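Local coordinates for protein acetone carboxylase alpha subunit (Xanthobacter autotrophicus Py2, PDB 5M45) that belongs to the hydantoinase B/oxoprolinase family and forms part of a metal-containing assembly of six protein chains, at residues G292-P297 with T314-P319; G336-G341 with G385-P390; F403-W408 with N432-N437. All blocks are in the same frame, centred on the assembly; numbering follows the deposited sequence.

Along the chain the three contacts follow one another in series; none crosses or encloses another. Contact 1 comes first. It pairs strand 286-297 with strand 313-324 and closes the connection of 16 residues between its segments. Contact 2 closes a longer excursion that includes helix 349-361 and strand 378-381, and brings together the loops that follow strands 330-333 and 378-381. Contact 3 opens on helix 401-422 and returns to it through the loop before strand 440-442. The contacts touch in space. Helix 401-422 packs on the strands of contact 1, and Trp387 of contact 2 reaches both that helix and strand 313-324. Together they join the mixed sheet, its loops and the helix.

Contact 1 of 3, residues G292-P297 with T314-P319; sequences GFVDVP and TIMHAP
Phe293 and His317 lie side by side on a two-stranded antiparallel pairing at the edge, within this chain, of a mixed sheet. Their rings are nearly parallel, with planes at 15°, but are slid apart and barely overlap. The touch is made by Phe293 CE2 and His317 CD2, 3.5 Å apart. Ile315 CG2 reaches Phe293 CD2 obliquely on the same face of the sheet. On the other face Val294 CG1 meets Met316 CB at 4.0 Å. There too, Thr314 OG1 lies alongside Val296 CB, 3.6 Å away.

The backbone bonds are two-way at both ends of the pairing and looser in the middle. Met316 N donates to Val294 O at 2.9 Å. The return bond from Val294 N to Met316 O is weak, but the same oxygen receives a CA-H...O contact from Phe293 CA at 3.1 Å. At each end a pair exchanges two bonds: Gly292 with Ala318, Val296 with Thr314.

Further out, helix 401-422 packs on the face of Val294, Val296 and Met316. The opposite face meets helix 712-724 and the chain of another protein. An aromatic side chain of that chain hydrogen-bonds His317 NE2, while Ser721 holds ND1. With CG anti to the backbone N (chi1 -180°), the His317 ring lies under the proline two residues on: Pro319 CD sits 3.5 Å above the ring plane, over its centre.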
ATOM      1  N   GLY A 292     -23.974  19.950 -13.749  1.00 12.21           N
ATOM      2  CA  GLY A 292     -23.213  20.410 -12.576  1.00 11.86           C
ATOM      3  C   GLY A 292     -21.712  20.514 -12.868  1.00 11.73           C
ATOM      4  O   GLY A 292     -21.223  19.882 -13.793  1.00 11.48           O
ATOM      5  N   PHE A 293     -21.020  21.304 -12.050  1.00 11.55           N
ATOM      6  CA  PHE A 293     -19.585  21.558 -12.138  1.00 11.60           C
ATOM      7  C   PHE A 293     -18.972  21.636 -10.709  1.00 11.57           C
ATOM      8  O   PHE A 293     -19.697  21.895  -9.718  1.00 11.38           O
ATOM      9  CB  PHE A 293     -19.306  22.926 -12.803  1.00 11.63           C
ATOM     10  CG  PHE A 293     -19.949  23.130 -14.140  1.00 11.72           C
ATOM     11  CD1 PHE A 293     -21.228  23.686 -14.246  1.00 11.81           C
ATOM     12  CD2 PHE A 293     -19.266  22.810 -15.309  1.00 11.79           C
ATOM     13  CE1 PHE A 293     -21.786  23.921 -15.511  1.00 11.98           C
ATOM     14  CE2 PHE A 293     -19.840  23.024 -16.553  1.00 11.99           C
ATOM     15  CZ  PHE A 293     -21.097  23.575 -16.651  1.00 11.92           C
ATOM     16  N   VAL A 294     -17.633  21.494 -10.629  1.00 11.79           N
ATOM     17  CA  VAL A 294     -16.851  21.897  -9.439  1.00 11.76           C
ATOM     18  C   VAL A 294     -15.368  22.175  -9.790  1.00 12.03           C
ATOM     19  O   VAL A 294     -14.880  21.757 -10.850  1.00 11.92           O
ATOM     20  CB  VAL A 294     -17.024  20.874  -8.261  1.00 11.76           C
ATOM     21  CG1 VAL A 294     -16.097  19.662  -8.428  1.00 11.71           C
ATOM     22  CG2 VAL A 294     -16.827  21.531  -6.885  1.00 11.78           C
ATOM     23  N   ASP A 295     -14.682  22.916  -8.918  1.00 12.29           N
ATOM     24  CA  ASP A 295     -13.317  23.395  -9.161  1.00 12.66           C
ATOM     25  C   ASP A 295     -12.211  22.508  -8.600  1.00 12.41           C
ATOM     26  O   ASP A 295     -12.378  21.945  -7.518  1.00 12.20           O
ATOM     27  CB  ASP A 295     -13.142  24.838  -8.659  1.00 13.13           C
ATOM     28  CG  ASP A 295     -13.379  25.015  -7.132  1.00 13.42           C
ATOM     29  OD1 ASP A 295     -14.480  24.664  -6.619  1.00 13.75           O
ATOM     30  OD2 ASP A 295     -12.482  25.571  -6.438  1.00 14.00           O
ATOM     31  N   VAL A 296     -11.101  22.406  -9.344  1.00 12.55           N
ATOM     32  CA  VAL A 296      -9.863  21.753  -8.907  1.00 12.60           C
ATOM     33  C   VAL A 296      -8.671  22.728  -9.083  1.00 12.65           C
ATOM     34  O   VAL A 296      -7.972  22.677 -10.104  1.00 12.41           O
ATOM     35  CB  VAL A 296      -9.622  20.450  -9.667  1.00 12.75           C
ATOM     36  CG1 VAL A 296      -8.386  19.737  -9.128  1.00 12.90           C
ATOM     37  CG2 VAL A 296     -10.838  19.523  -9.559  1.00 12.57           C
ATOM     38  N   PRO A 297      -8.424  23.602  -8.062  1.00 12.82           N
ATOM     39  CA  PRO A 297      -7.374  24.626  -8.165  1.00 13.14           C
ATOM     40  C   PRO A 297      -5.963  24.111  -7.777  1.00 13.15           C
ATOM     41  O   PRO A 297      -5.373  24.561  -6.769  1.00 12.93           O
ATOM     42  CB  PRO A 297      -7.878  25.742  -7.243  1.00 13.22           C
ATOM     43  CG  PRO A 297      -8.701  25.057  -6.218  1.00 13.16           C
ATOM     44  CD  PRO A 297      -9.369  23.918  -6.966  1.00 12.96           C
ATOM     45  N   THR A 314      -8.210  22.684 -13.170  1.00 12.02           N
ATOM     46  CA  THR A 314      -9.256  22.082 -13.983  1.00 11.94           C
ATOM     47  C   THR A 314     -10.649  22.228 -13.310  1.00 11.80           C
ATOM     48  O   THR A 314     -10.767  22.585 -12.119  1.00 11.39           O
ATOM     49  CB  THR A 314      -9.016  20.583 -14.305  1.00 12.02           C
ATOM     50  OG1 THR A 314      -8.965  19.783 -13.101  1.00 11.88           O
ATOM     51  CG2 THR A 314      -7.742  20.384 -15.135  1.00 12.15           C
ATOM     52  N   ILE A 315     -11.688  21.951 -14.119  1.00 11.86           N
ATOM     53  CA  ILE A 315     -13.083  22.015 -13.741  1.00 11.87           C
ATOM     54  C   ILE A 315     -13.777  20.696 -14.157  1.00 11.86           C
ATOM     55  O   ILE A 315     -13.676  20.252 -15.331  1.00 11.72           O
ATOM     56  CB  ILE A 315     -13.807  23.202 -14.431  1.00 12.02           C
ATOM     57  CG1 ILE A 315     -13.151  24.532 -14.040  1.00 12.06           C
ATOM     58  CG2 ILE A 315     -15.304  23.214 -14.096  1.00 11.89           C
ATOM     59  CD1 ILE A 315     -13.680  25.755 -14.754  1.00 12.14           C
ATOM     60  N   MET A 316     -14.483  20.090 -13.198  1.00 11.91           N
ATOM     61  CA  MET A 316     -15.343  18.930 -13.483  1.00 12.31           C
ATOM     62  C   MET A 316     -16.624  19.404 -14.232  1.00 12.28           C
ATOM     63  O   MET A 316     -17.221  20.422 -13.845  1.00 12.46           O
ATOM     64  CB  MET A 316     -15.749  18.251 -12.159  1.00 12.42           C
ATOM     65  CG  MET A 316     -16.591  16.975 -12.322  1.00 12.74           C
ATOM     66  SD  MET A 316     -18.342  17.207 -12.728  1.00 13.26           S
ATOM     67  CE  MET A 316     -19.002  17.654 -11.124  1.00 13.39           C
ATOM     68  N   HIS A 317     -17.012  18.644 -15.253  1.00 12.22           N
ATOM     69  CA  HIS A 317     -18.222  18.837 -16.070  1.00 12.30           C
ATOM     70  C   HIS A 317     -19.080  17.538 -16.043  1.00 12.32           C
ATOM     71  O   HIS A 317     -18.578  16.441 -16.361  1.00 12.20           O
ATOM     72  CB  HIS A 317     -17.787  19.168 -17.500  1.00 12.35           C
ATOM     73  CG  HIS A 317     -18.893  19.403 -18.472  1.00 12.36           C
ATOM     74  ND1 HIS A 317     -18.830  18.963 -19.782  1.00 12.35           N
ATOM     75  CD2 HIS A 317     -20.087  20.037 -18.346  1.00 12.39           C
ATOM     76  CE1 HIS A 317     -19.952  19.283 -20.410  1.00 12.51           C
ATOM     77  NE2 HIS A 317     -20.732  19.930 -19.556  1.00 12.56           N
ATOM     78  N   ALA A 318     -20.359  17.667 -15.647  1.00 12.24           N
ATOM     79  CA  ALA A 318     -21.304  16.542 -15.615  1.00 12.53           C
ATOM     80  C   ALA A 318     -22.698  16.924 -16.149  1.00 12.69           C
ATOM     81  O   ALA A 318     -23.619  17.208 -15.365  1.00 12.75           O
ATOM     82  CB  ALA A 318     -21.426  15.990 -14.177  1.00 12.32           C
ATOM     83  N   PRO A 319     -22.852  16.956 -17.488  1.00 13.11           N
ATOM     84  CA  PRO A 319     -24.165  17.170 -18.060  1.00 13.54           C
ATOM     85  C   PRO A 319     -24.976  15.848 -18.031  1.00 13.97           C
ATOM     86  O   PRO A 319     -24.393  14.783 -18.147  1.00 13.97           O
ATOM     87  CB  PRO A 319     -23.847  17.561 -19.514  1.00 13.52           C
ATOM     88  CG  PRO A 319     -22.624  16.785 -19.834  1.00 13.42           C
ATOM     89  CD  PRO A 319     -21.835  16.727 -18.540  1.00 13.13           C
TER

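Contact 2 of 3, residues G336-G341 with G385-P390; sequences GSSRWG and GTWMNP
Ser338 and Trp387 join two loops through one backbone hydrogen bond. Trp387 N donates to Ser338 O at 3.0 Å, with an N-H...O angle of 151°. The same oxygen receives a CA-H...O contact from Thr386 CA at 3.3 Å. Arg339 and Thr386 are thereby bridged, a single bridge between two segments that are neither helix nor strand. Residues Thr386 to Asn389 form a type I beta turn, closed by Asn389 N to Thr386 O.

The tight part lies round the Trp387 side of the turn. Ser338 OG meets Trp387 CD1 at 3.5 Å, but this OG accepts a hydrogen bond from His317 N. Met388 is bent at chi2 and chi3, and this folds its thioether back over the neighbouring indole. Its CE lies 3.4 Å above one face of the Trp387 ring, toward the rim. The same methyl touches Ser337 OG at 3.3 Å, an oxygen that is itself bonded to Phe334 O. Thr386 CG2 packs against Ser337 CB beside it.

The other end is looser: Trp340 is buried, but Arg339 and Pro390 are partly exposed. The side chains of Trp340 and Pro390 cross obliquely, CB to CB 4.1 Å. Trp340 CD1 approaches Gly385 O obliquely at 3.4 Å. Arg339 lays its aliphatic CG, the nearest atom of its side chain, against that carbonyl. Its guanidinium group leaves the contact and makes a salt bridge with Glu746.

Helix 712-724 packs on Ser338 and Arg339. The indole of Trp387 fits between strand 313-324, at Met316 and Ala318, and helix 401-422, where it meets Phe403 edge-to-face and packs on Leu404 and Ala407.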
ATOM      1  N   GLY A 336     -20.844  13.903 -22.802  1.00 13.68           N
ATOM      2  CA  GLY A 336     -20.328  15.244 -22.640  1.00 13.51           C
ATOM      3  C   GLY A 336     -19.496  15.508 -21.398  1.00 13.07           C
ATOM      4  O   GLY A 336     -18.905  16.568 -21.265  1.00 13.25           O
ATOM      5  N   SER A 337     -19.435  14.538 -20.496  1.00 12.44           N
ATOM      6  CA  SER A 337     -18.699  14.709 -19.236  1.00 12.21           C
ATOM      7  C   SER A 337     -17.182  14.775 -19.466  1.00 12.01           C
ATOM      8  O   SER A 337     -16.664  14.270 -20.476  1.00 11.96           O
ATOM      9  CB  SER A 337     -19.026  13.557 -18.246  1.00 11.92           C
ATOM     10  OG  SER A 337     -20.408  13.537 -17.891  1.00 11.84           O
ATOM     11  N   SER A 338     -16.492  15.401 -18.518  1.00 11.82           N
ATOM     12  CA  SER A 338     -15.025  15.568 -18.576  1.00 11.72           C
ATOM     13  C   SER A 338     -14.263  14.274 -18.216  1.00 11.75           C
ATOM     14  O   SER A 338     -14.853  13.285 -17.811  1.00 11.46           O
ATOM     15  CB  SER A 338     -14.589  16.778 -17.707  1.00 11.65           C
ATOM     16  OG  SER A 338     -14.986  16.645 -16.350  1.00 11.39           O
ATOM     17  N   ARG A 339     -12.941  14.298 -18.380  1.00 11.98           N
ATOM     18  CA  ARG A 339     -12.047  13.145 -18.209  1.00 12.03           C
ATOM     19  C   ARG A 339     -11.614  12.984 -16.758  1.00 11.85           C
ATOM     20  O   ARG A 339     -11.615  13.950 -15.987  1.00 11.59           O
ATOM     21  CB  ARG A 339     -10.789  13.327 -19.088  1.00 12.54           C
ATOM     22  CG  ARG A 339      -9.879  12.121 -19.221  1.00 13.04           C
ATOM     23  CD  ARG A 339      -8.736  12.276 -20.213  1.00 13.58           C
ATOM     24  NE  ARG A 339      -7.738  13.271 -19.844  1.00 13.95           N
ATOM     25  CZ  ARG A 339      -7.568  14.469 -20.446  1.00 14.42           C
ATOM     26  NH1 ARG A 339      -8.324  14.844 -21.504  1.00 14.63           N
ATOM     27  NH2 ARG A 339      -6.591  15.286 -20.021  1.00 14.49           N
ATOM     28  N   TRP A 340     -11.246  11.747 -16.382  1.00 11.54           N
ATOM     29  CA  TRP A 340     -10.485  11.530 -15.131  1.00 11.40           C
ATOM     30  C   TRP A 340      -9.254  12.447 -15.075  1.00 11.49           C
ATOM     31  O   TRP A 340      -8.816  12.977 -16.106  1.00 11.53           O
ATOM     32  CB  TRP A 340     -10.095  10.047 -14.979  1.00 11.12           C
ATOM     33  CG  TRP A 340      -9.187   9.525 -16.071  1.00 11.14           C
ATOM     34  CD1 TRP A 340      -9.577   8.911 -17.224  1.00 11.14           C
ATOM     35  CD2 TRP A 340      -7.764   9.532 -16.083  1.00 11.07           C
ATOM     36  NE1 TRP A 340      -8.480   8.566 -17.972  1.00 11.39           N
ATOM     37  CE2 TRP A 340      -7.350   8.934 -17.300  1.00 11.24           C
ATOM     38  CE3 TRP A 340      -6.796   9.999 -15.205  1.00 11.04           C
ATOM     39  CZ2 TRP A 340      -6.002   8.756 -17.643  1.00 11.33           C
ATOM     40  CZ3 TRP A 340      -5.438   9.833 -15.568  1.00 11.25           C
ATOM     41  CH2 TRP A 340      -5.066   9.204 -16.762  1.00 11.30           C
ATOM     42  N   GLY A 341      -8.705  12.652 -13.890  1.00 11.63           N
ATOM     43  CA  GLY A 341      -7.500  13.496 -13.764  1.00 11.86           C
ATOM     44  C   GLY A 341      -6.503  13.078 -12.670  1.00 11.90           C
ATOM     45  O   GLY A 341      -6.724  12.070 -11.941  1.00 11.74           O
ATOM     46  N   GLY A 385     -13.965   6.342 -20.187  1.00 12.63           N
ATOM     47  CA  GLY A 385     -12.924   7.376 -20.161  1.00 12.44           C
ATOM     48  C   GLY A 385     -13.248   8.677 -19.444  1.00 12.15           C
ATOM     49  O   GLY A 385     -12.322   9.464 -19.163  1.00 12.05           O
ATOM     50  N   THR A 386     -14.533   8.927 -19.180  1.00 11.95           N
ATOM     51  CA  THR A 386     -14.969  10.047 -18.356  1.00 11.87           C
ATOM     52  C   THR A 386     -14.556   9.828 -16.896  1.00 11.80           C
ATOM     53  O   THR A 386     -14.178   8.716 -16.487  1.00 11.84           O
ATOM     54  CB  THR A 386     -16.502  10.272 -18.444  1.00 11.78           C
ATOM     55  OG1 THR A 386     -17.171   9.077 -18.014  1.00 11.99           O
ATOM     56  CG2 THR A 386     -16.959  10.621 -19.897  1.00 12.02           C
ATOM     57  N   TRP A 387     -14.646  10.879 -16.087  1.00 11.59           N
ATOM     58  CA  TRP A 387     -14.279  10.769 -14.659  1.00 11.48           C
ATOM     59  C   TRP A 387     -15.159   9.785 -13.874  1.00 11.60           C
ATOM     60  O   TRP A 387     -14.674   9.190 -12.896  1.00 11.53           O
ATOM     61  CB  TRP A 387     -14.243  12.155 -13.966  1.00 11.33           C
ATOM     62  CG  TRP A 387     -15.619  12.832 -13.834  1.00 11.31           C
ATOM     63  CD1 TRP A 387     -16.161  13.795 -14.663  1.00 11.34           C
ATOM     64  CD2 TRP A 387     -16.574  12.585 -12.816  1.00 11.16           C
ATOM     65  NE1 TRP A 387     -17.413  14.155 -14.190  1.00 11.33           N
ATOM     66  CE2 TRP A 387     -17.682  13.427 -13.060  1.00 11.26           C
ATOM     67  CE3 TRP A 387     -16.598  11.744 -11.687  1.00 11.12           C
ATOM     68  CZ2 TRP A 387     -18.806  13.447 -12.209  1.00 11.25           C
ATOM     69  CZ3 TRP A 387     -17.716  11.752 -10.872  1.00 11.04           C
ATOM     70  CH2 TRP A 387     -18.800  12.599 -11.123  1.00 11.15           C
ATOM     71  N   MET A 388     -16.434   9.639 -14.273  1.00 11.73           N
ATOM     72  CA  MET A 388     -17.368   8.678 -13.669  1.00 11.91           C
ATOM     73  C   MET A 388     -17.251   7.216 -14.187  1.00 12.12           C
ATOM     74  O   MET A 388     -17.856   6.325 -13.617  1.00 11.97           O
ATOM     75  CB  MET A 388     -18.840   9.156 -13.731  1.00 11.98           C
ATOM     76  CG  MET A 388     -19.470   9.232 -15.122  1.00 12.21           C
ATOM     77  SD  MET A 388     -19.245  10.793 -15.991  1.00 12.77           S
ATOM     78  CE  MET A 388     -20.382  11.846 -15.072  1.00 12.50           C
ATOM     79  N   ASN A 389     -16.475   6.978 -15.247  1.00 12.21           N
ATOM     80  CA  ASN A 389     -16.221   5.599 -15.764  1.00 12.29           C
ATOM     81  C   ASN A 389     -14.809   5.569 -16.383  1.00 12.40           C
ATOM     82  O   ASN A 389     -14.654   5.439 -17.594  1.00 12.30           O
ATOM     83  CB  ASN A 389     -17.322   5.195 -16.746  1.00 12.35           C
ATOM     84  CG  ASN A 389     -17.248   3.747 -17.200  1.00 12.51           C
ATOM     85  OD1 ASN A 389     -16.554   2.867 -16.591  1.00 12.53           O
ATOM     86  ND2 ASN A 389     -17.935   3.468 -18.302  1.00 12.57           N
ATOM     87  N   PRO A 390     -13.773   5.714 -15.534  1.00 12.37           N
ATOM     88  CA  PRO A 390     -12.420   5.872 -16.076  1.00 12.68           C
ATOM     89  C   PRO A 390     -11.881   4.635 -16.736  1.00 13.07           C
ATOM     90  O   PRO A 390     -12.296   3.523 -16.412  1.00 13.37           O
ATOM     91  CB  PRO A 390     -11.562   6.237 -14.852  1.00 12.40           C
ATOM     92  CG  PRO A 390     -12.524   6.606 -13.773  1.00 12.21           C
ATOM     93  CD  PRO A 390     -13.792   5.864 -14.048  1.00 12.33           C
TER

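Contact 3 of 3, residues F403-W408 with N432-N437; sequences FLVSAW and NANTSN
Val405 and Asn432 carry the main polar link between helix 401-422 and the loop that follows it. Asn432 ND2 donates to Val405 O at 3.2 Å, with an N-H...O angle of 158°. It also donates to Ala433 O at 3.1 Å. Both acceptors lie near the plane of the Asn432 amide, so the two bonds fix its rotation. A water gives a second bridge, donating to Val405 O at 3.0 Å and to Asn432 O at 3.2 Å. Thr409 OG1 also bonds Asn432 O. Ser436 OG donates to Asn434 OD1, and Thr435, the centre of an inverse gamma turn, bonds Trp479 NE1 through OG1.

A second group is packing. Val405 points at the loop and splits its methyls. CG1 meets Thr435 OG1 at 3.7 Å. CG2 stands between the backbone N and the carbonyl carbon (chi1 -53° for CG1) and reaches Asn434 ND2 at 4.0 Å, with the two side chains crossing near a right angle.

A close polar pair that does not bond stands apart. Ser406 OG is 3.1 Å from Asn434 ND2, but the angle is poor. Each is served elsewhere: Ser406 OG by His402 O, Asn434 ND2 by Ser544.

The contact is buried and mixes one apolar side chain with amides and hydroxyls. Asn432 ND2 and both polar atoms of the Asn434 amide have hydrogen-bond partners. The bonds of Asn432, direct and through water, give the contact direction and probably hold the loop close to the helix.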
ATOM      1  N   PHE A 403     -16.336  15.229  -6.786  1.00 11.56           N
ATOM      2  CA  PHE A 403     -17.031  15.157  -8.076  1.00 11.47           C
ATOM      3  C   PHE A 403     -18.423  14.566  -7.961  1.00 11.42           C
ATOM      4  O   PHE A 403     -19.387  15.097  -8.534  1.00 11.51           O
ATOM      5  CB  PHE A 403     -16.183  14.350  -9.093  1.00 11.61           C
ATOM      6  CG  PHE A 403     -14.962  15.095  -9.642  1.00 11.59           C
ATOM      7  CD1 PHE A 403     -14.519  16.337  -9.126  1.00 11.68           C
ATOM      8  CD2 PHE A 403     -14.259  14.530 -10.693  1.00 11.72           C
ATOM      9  CE1 PHE A 403     -13.403  16.969  -9.673  1.00 11.71           C
ATOM     10  CE2 PHE A 403     -13.157  15.149 -11.231  1.00 11.91           C
ATOM     11  CZ  PHE A 403     -12.717  16.374 -10.716  1.00 11.83           C
ATOM     12  N   LEU A 404     -18.547  13.461  -7.234  1.00 11.27           N
ATOM     13  CA  LEU A 404     -19.833  12.744  -7.139  1.00 11.38           C
ATOM     14  C   LEU A 404     -21.001  13.622  -6.641  1.00 11.34           C
ATOM     15  O   LEU A 404     -22.043  13.694  -7.285  1.00 11.03           O
ATOM     16  CB  LEU A 404     -19.698  11.499  -6.216  1.00 11.52           C
ATOM     17  CG  LEU A 404     -18.838  10.310  -6.716  1.00 11.68           C
ATOM     18  CD1 LEU A 404     -18.679   9.262  -5.618  1.00 11.76           C
ATOM     19  CD2 LEU A 404     -19.441   9.659  -7.953  1.00 11.86           C
ATOM     20  N   VAL A 405     -20.805  14.295  -5.495  1.00 11.53           N
ATOM     21  CA  VAL A 405     -21.894  15.102  -4.881  1.00 11.75           C
ATOM     22  C   VAL A 405     -22.237  16.335  -5.738  1.00 11.96           C
ATOM     23  O   VAL A 405     -23.369  16.856  -5.655  1.00 11.96           O
ATOM     24  CB  VAL A 405     -21.597  15.540  -3.425  1.00 11.77           C
ATOM     25  CG1 VAL A 405     -21.230  14.346  -2.557  1.00 11.77           C
ATOM     26  CG2 VAL A 405     -20.512  16.597  -3.358  1.00 11.83           C
ATOM     27  N   SER A 406     -21.267  16.766  -6.568  1.00 11.94           N
ATOM     28  CA  SER A 406     -21.414  17.925  -7.432  1.00 11.87           C
ATOM     29  C   SER A 406     -22.166  17.577  -8.746  1.00 11.99           C
ATOM     30  O   SER A 406     -22.778  18.449  -9.355  1.00 11.77           O
ATOM     31  CB  SER A 406     -20.018  18.508  -7.758  1.00 11.83           C
ATOM     32  OG  SER A 406     -19.343  19.009  -6.602  1.00 11.87           O
ATOM     33  N   ALA A 407     -22.118  16.312  -9.166  1.00 11.98           N
ATOM     34  CA  ALA A 407     -22.916  15.820 -10.300  1.00 12.28           C
ATOM     35  C   ALA A 407     -24.330  15.390  -9.905  1.00 12.33           C
ATOM     36  O   ALA A 407     -25.279  15.662 -10.639  1.00 12.43           O
ATOM     37  CB  ALA A 407     -22.183  14.660 -10.963  1.00 12.27           C
ATOM     38  N   TRP A 408     -24.500  14.763  -8.735  1.00 12.29           N
ATOM     39  CA  TRP A 408     -25.826  14.258  -8.318  1.00 12.37           C
ATOM     40  C   TRP A 408     -26.851  15.378  -8.043  1.00 12.46           C
ATOM     41  O   TRP A 408     -28.059  15.189  -8.284  1.00 12.59           O
ATOM     42  CB  TRP A 408     -25.743  13.335  -7.104  1.00 12.29           C
ATOM     43  CG  TRP A 408     -24.947  12.068  -7.277  1.00 12.44           C
ATOM     44  CD1 TRP A 408     -24.822  11.323  -8.403  1.00 12.65           C
ATOM     45  CD2 TRP A 408     -24.174  11.398  -6.261  1.00 12.40           C
ATOM     46  NE1 TRP A 408     -23.991  10.230  -8.173  1.00 12.52           N
ATOM     47  CE2 TRP A 408     -23.583  10.272  -6.861  1.00 12.47           C
ATOM     48  CE3 TRP A 408     -23.920  11.658  -4.910  1.00 12.41           C
ATOM     49  CZ2 TRP A 408     -22.763   9.397  -6.153  1.00 12.39           C
ATOM     50  CZ3 TRP A 408     -23.115  10.762  -4.201  1.00 12.57           C
ATOM     51  CH2 TRP A 408     -22.529   9.662  -4.826  1.00 12.41           C
ATOM     52  N   ASN A 432     -28.994  18.921  -3.294  1.00 12.23           N
ATOM     53  CA  ASN A 432     -28.087  18.753  -2.157  1.00 12.04           C
ATOM     54  C   ASN A 432     -26.914  19.742  -2.173  1.00 11.99           C
ATOM     55  O   ASN A 432     -26.404  20.132  -3.251  1.00 12.04           O
ATOM     56  CB  ASN A 432     -27.592  17.296  -2.037  1.00 11.90           C
ATOM     57  CG  ASN A 432     -26.806  16.821  -3.271  1.00 11.81           C
ATOM     58  OD1 ASN A 432     -27.391  16.326  -4.230  1.00 11.80           O
ATOM     59  ND2 ASN A 432     -25.470  16.980  -3.239  1.00 11.66           N
ATOM     60  N   ALA A 433     -26.493  20.142  -0.959  1.00 11.78           N
ATOM     61  CA  ALA A 433     -25.281  20.912  -0.755  1.00 11.50           C
ATOM     62  C   ALA A 433     -24.055  20.142  -1.188  1.00 11.28           C
ATOM     63  O   ALA A 433     -24.061  18.904  -1.195  1.00 11.12           O
ATOM     64  CB  ALA A 433     -25.135  21.267   0.715  1.00 11.70           C
ATOM     65  N   ASN A 434     -22.999  20.861  -1.492  1.00 11.14           N
ATOM     66  CA  ASN A 434     -21.670  20.262  -1.525  1.00 11.10           C
ATOM     67  C   ASN A 434     -21.282  19.853  -0.079  1.00 11.03           C
ATOM     68  O   ASN A 434     -21.356  20.685   0.851  1.00 11.08           O
ATOM     69  CB  ASN A 434     -20.636  21.238  -2.112  1.00 11.24           C
ATOM     70  CG  ASN A 434     -19.337  20.554  -2.491  1.00 11.25           C
ATOM     71  OD1 ASN A 434     -18.502  20.235  -1.629  1.00 11.43           O
ATOM     72  ND2 ASN A 434     -19.144  20.331  -3.786  1.00 11.31           N
ATOM     73  N   THR A 435     -20.914  18.587   0.109  1.00 10.79           N
ATOM     74  CA  THR A 435     -20.635  18.047   1.451  1.00 10.78           C
ATOM     75  C   THR A 435     -19.151  18.296   1.825  1.00 10.93           C
ATOM     76  O   THR A 435     -18.280  17.437   1.575  1.00 11.16           O
ATOM     77  CB  THR A 435     -20.990  16.542   1.526  1.00 10.58           C
ATOM     78  OG1 THR A 435     -20.107  15.777   0.688  1.00 10.30           O
ATOM     79  CG2 THR A 435     -22.394  16.320   1.146  1.00 10.60           C
ATOM     80  N   SER A 436     -18.885  19.485   2.348  1.00 10.94           N
ATOM     81  CA  SER A 436     -17.507  19.954   2.708  1.00 10.94           C
ATOM     82  C   SER A 436     -17.666  21.203   3.589  1.00 10.83           C
ATOM     83  O   SER A 436     -18.801  21.682   3.727  1.00 10.78           O
ATOM     84  CB  SER A 436     -16.705  20.244   1.431  1.00 10.93           C
ATOM     85  OG  SER A 436     -17.207  21.391   0.718  1.00 11.12           O
ATOM     86  N   ASN A 437     -16.632  21.772   4.218  1.00 10.67           N
ATOM     87  CA  ASN A 437     -15.210  21.346   4.288  1.00 10.56           C
ATOM     88  C   ASN A 437     -14.978  20.091   5.123  1.00 10.30           C
ATOM     89  O   ASN A 437     -15.708  19.852   6.068  1.00 10.23           O
ATOM     90  CB  ASN A 437     -14.410  22.477   4.944  1.00 10.64           C
ATOM     91  CG  ASN A 437     -12.903  22.167   5.051  1.00 10.77           C
ATOM     92  OD1 ASN A 437     -12.187  22.103   4.033  1.00 10.93           O
ATOM     93  ND2 ASN A 437     -12.419  22.036   6.284  1.00 10.72           N
TER
HETATM   94  O   HOH W   1     -23.522  19.720  -4.635  1.00 12.87           O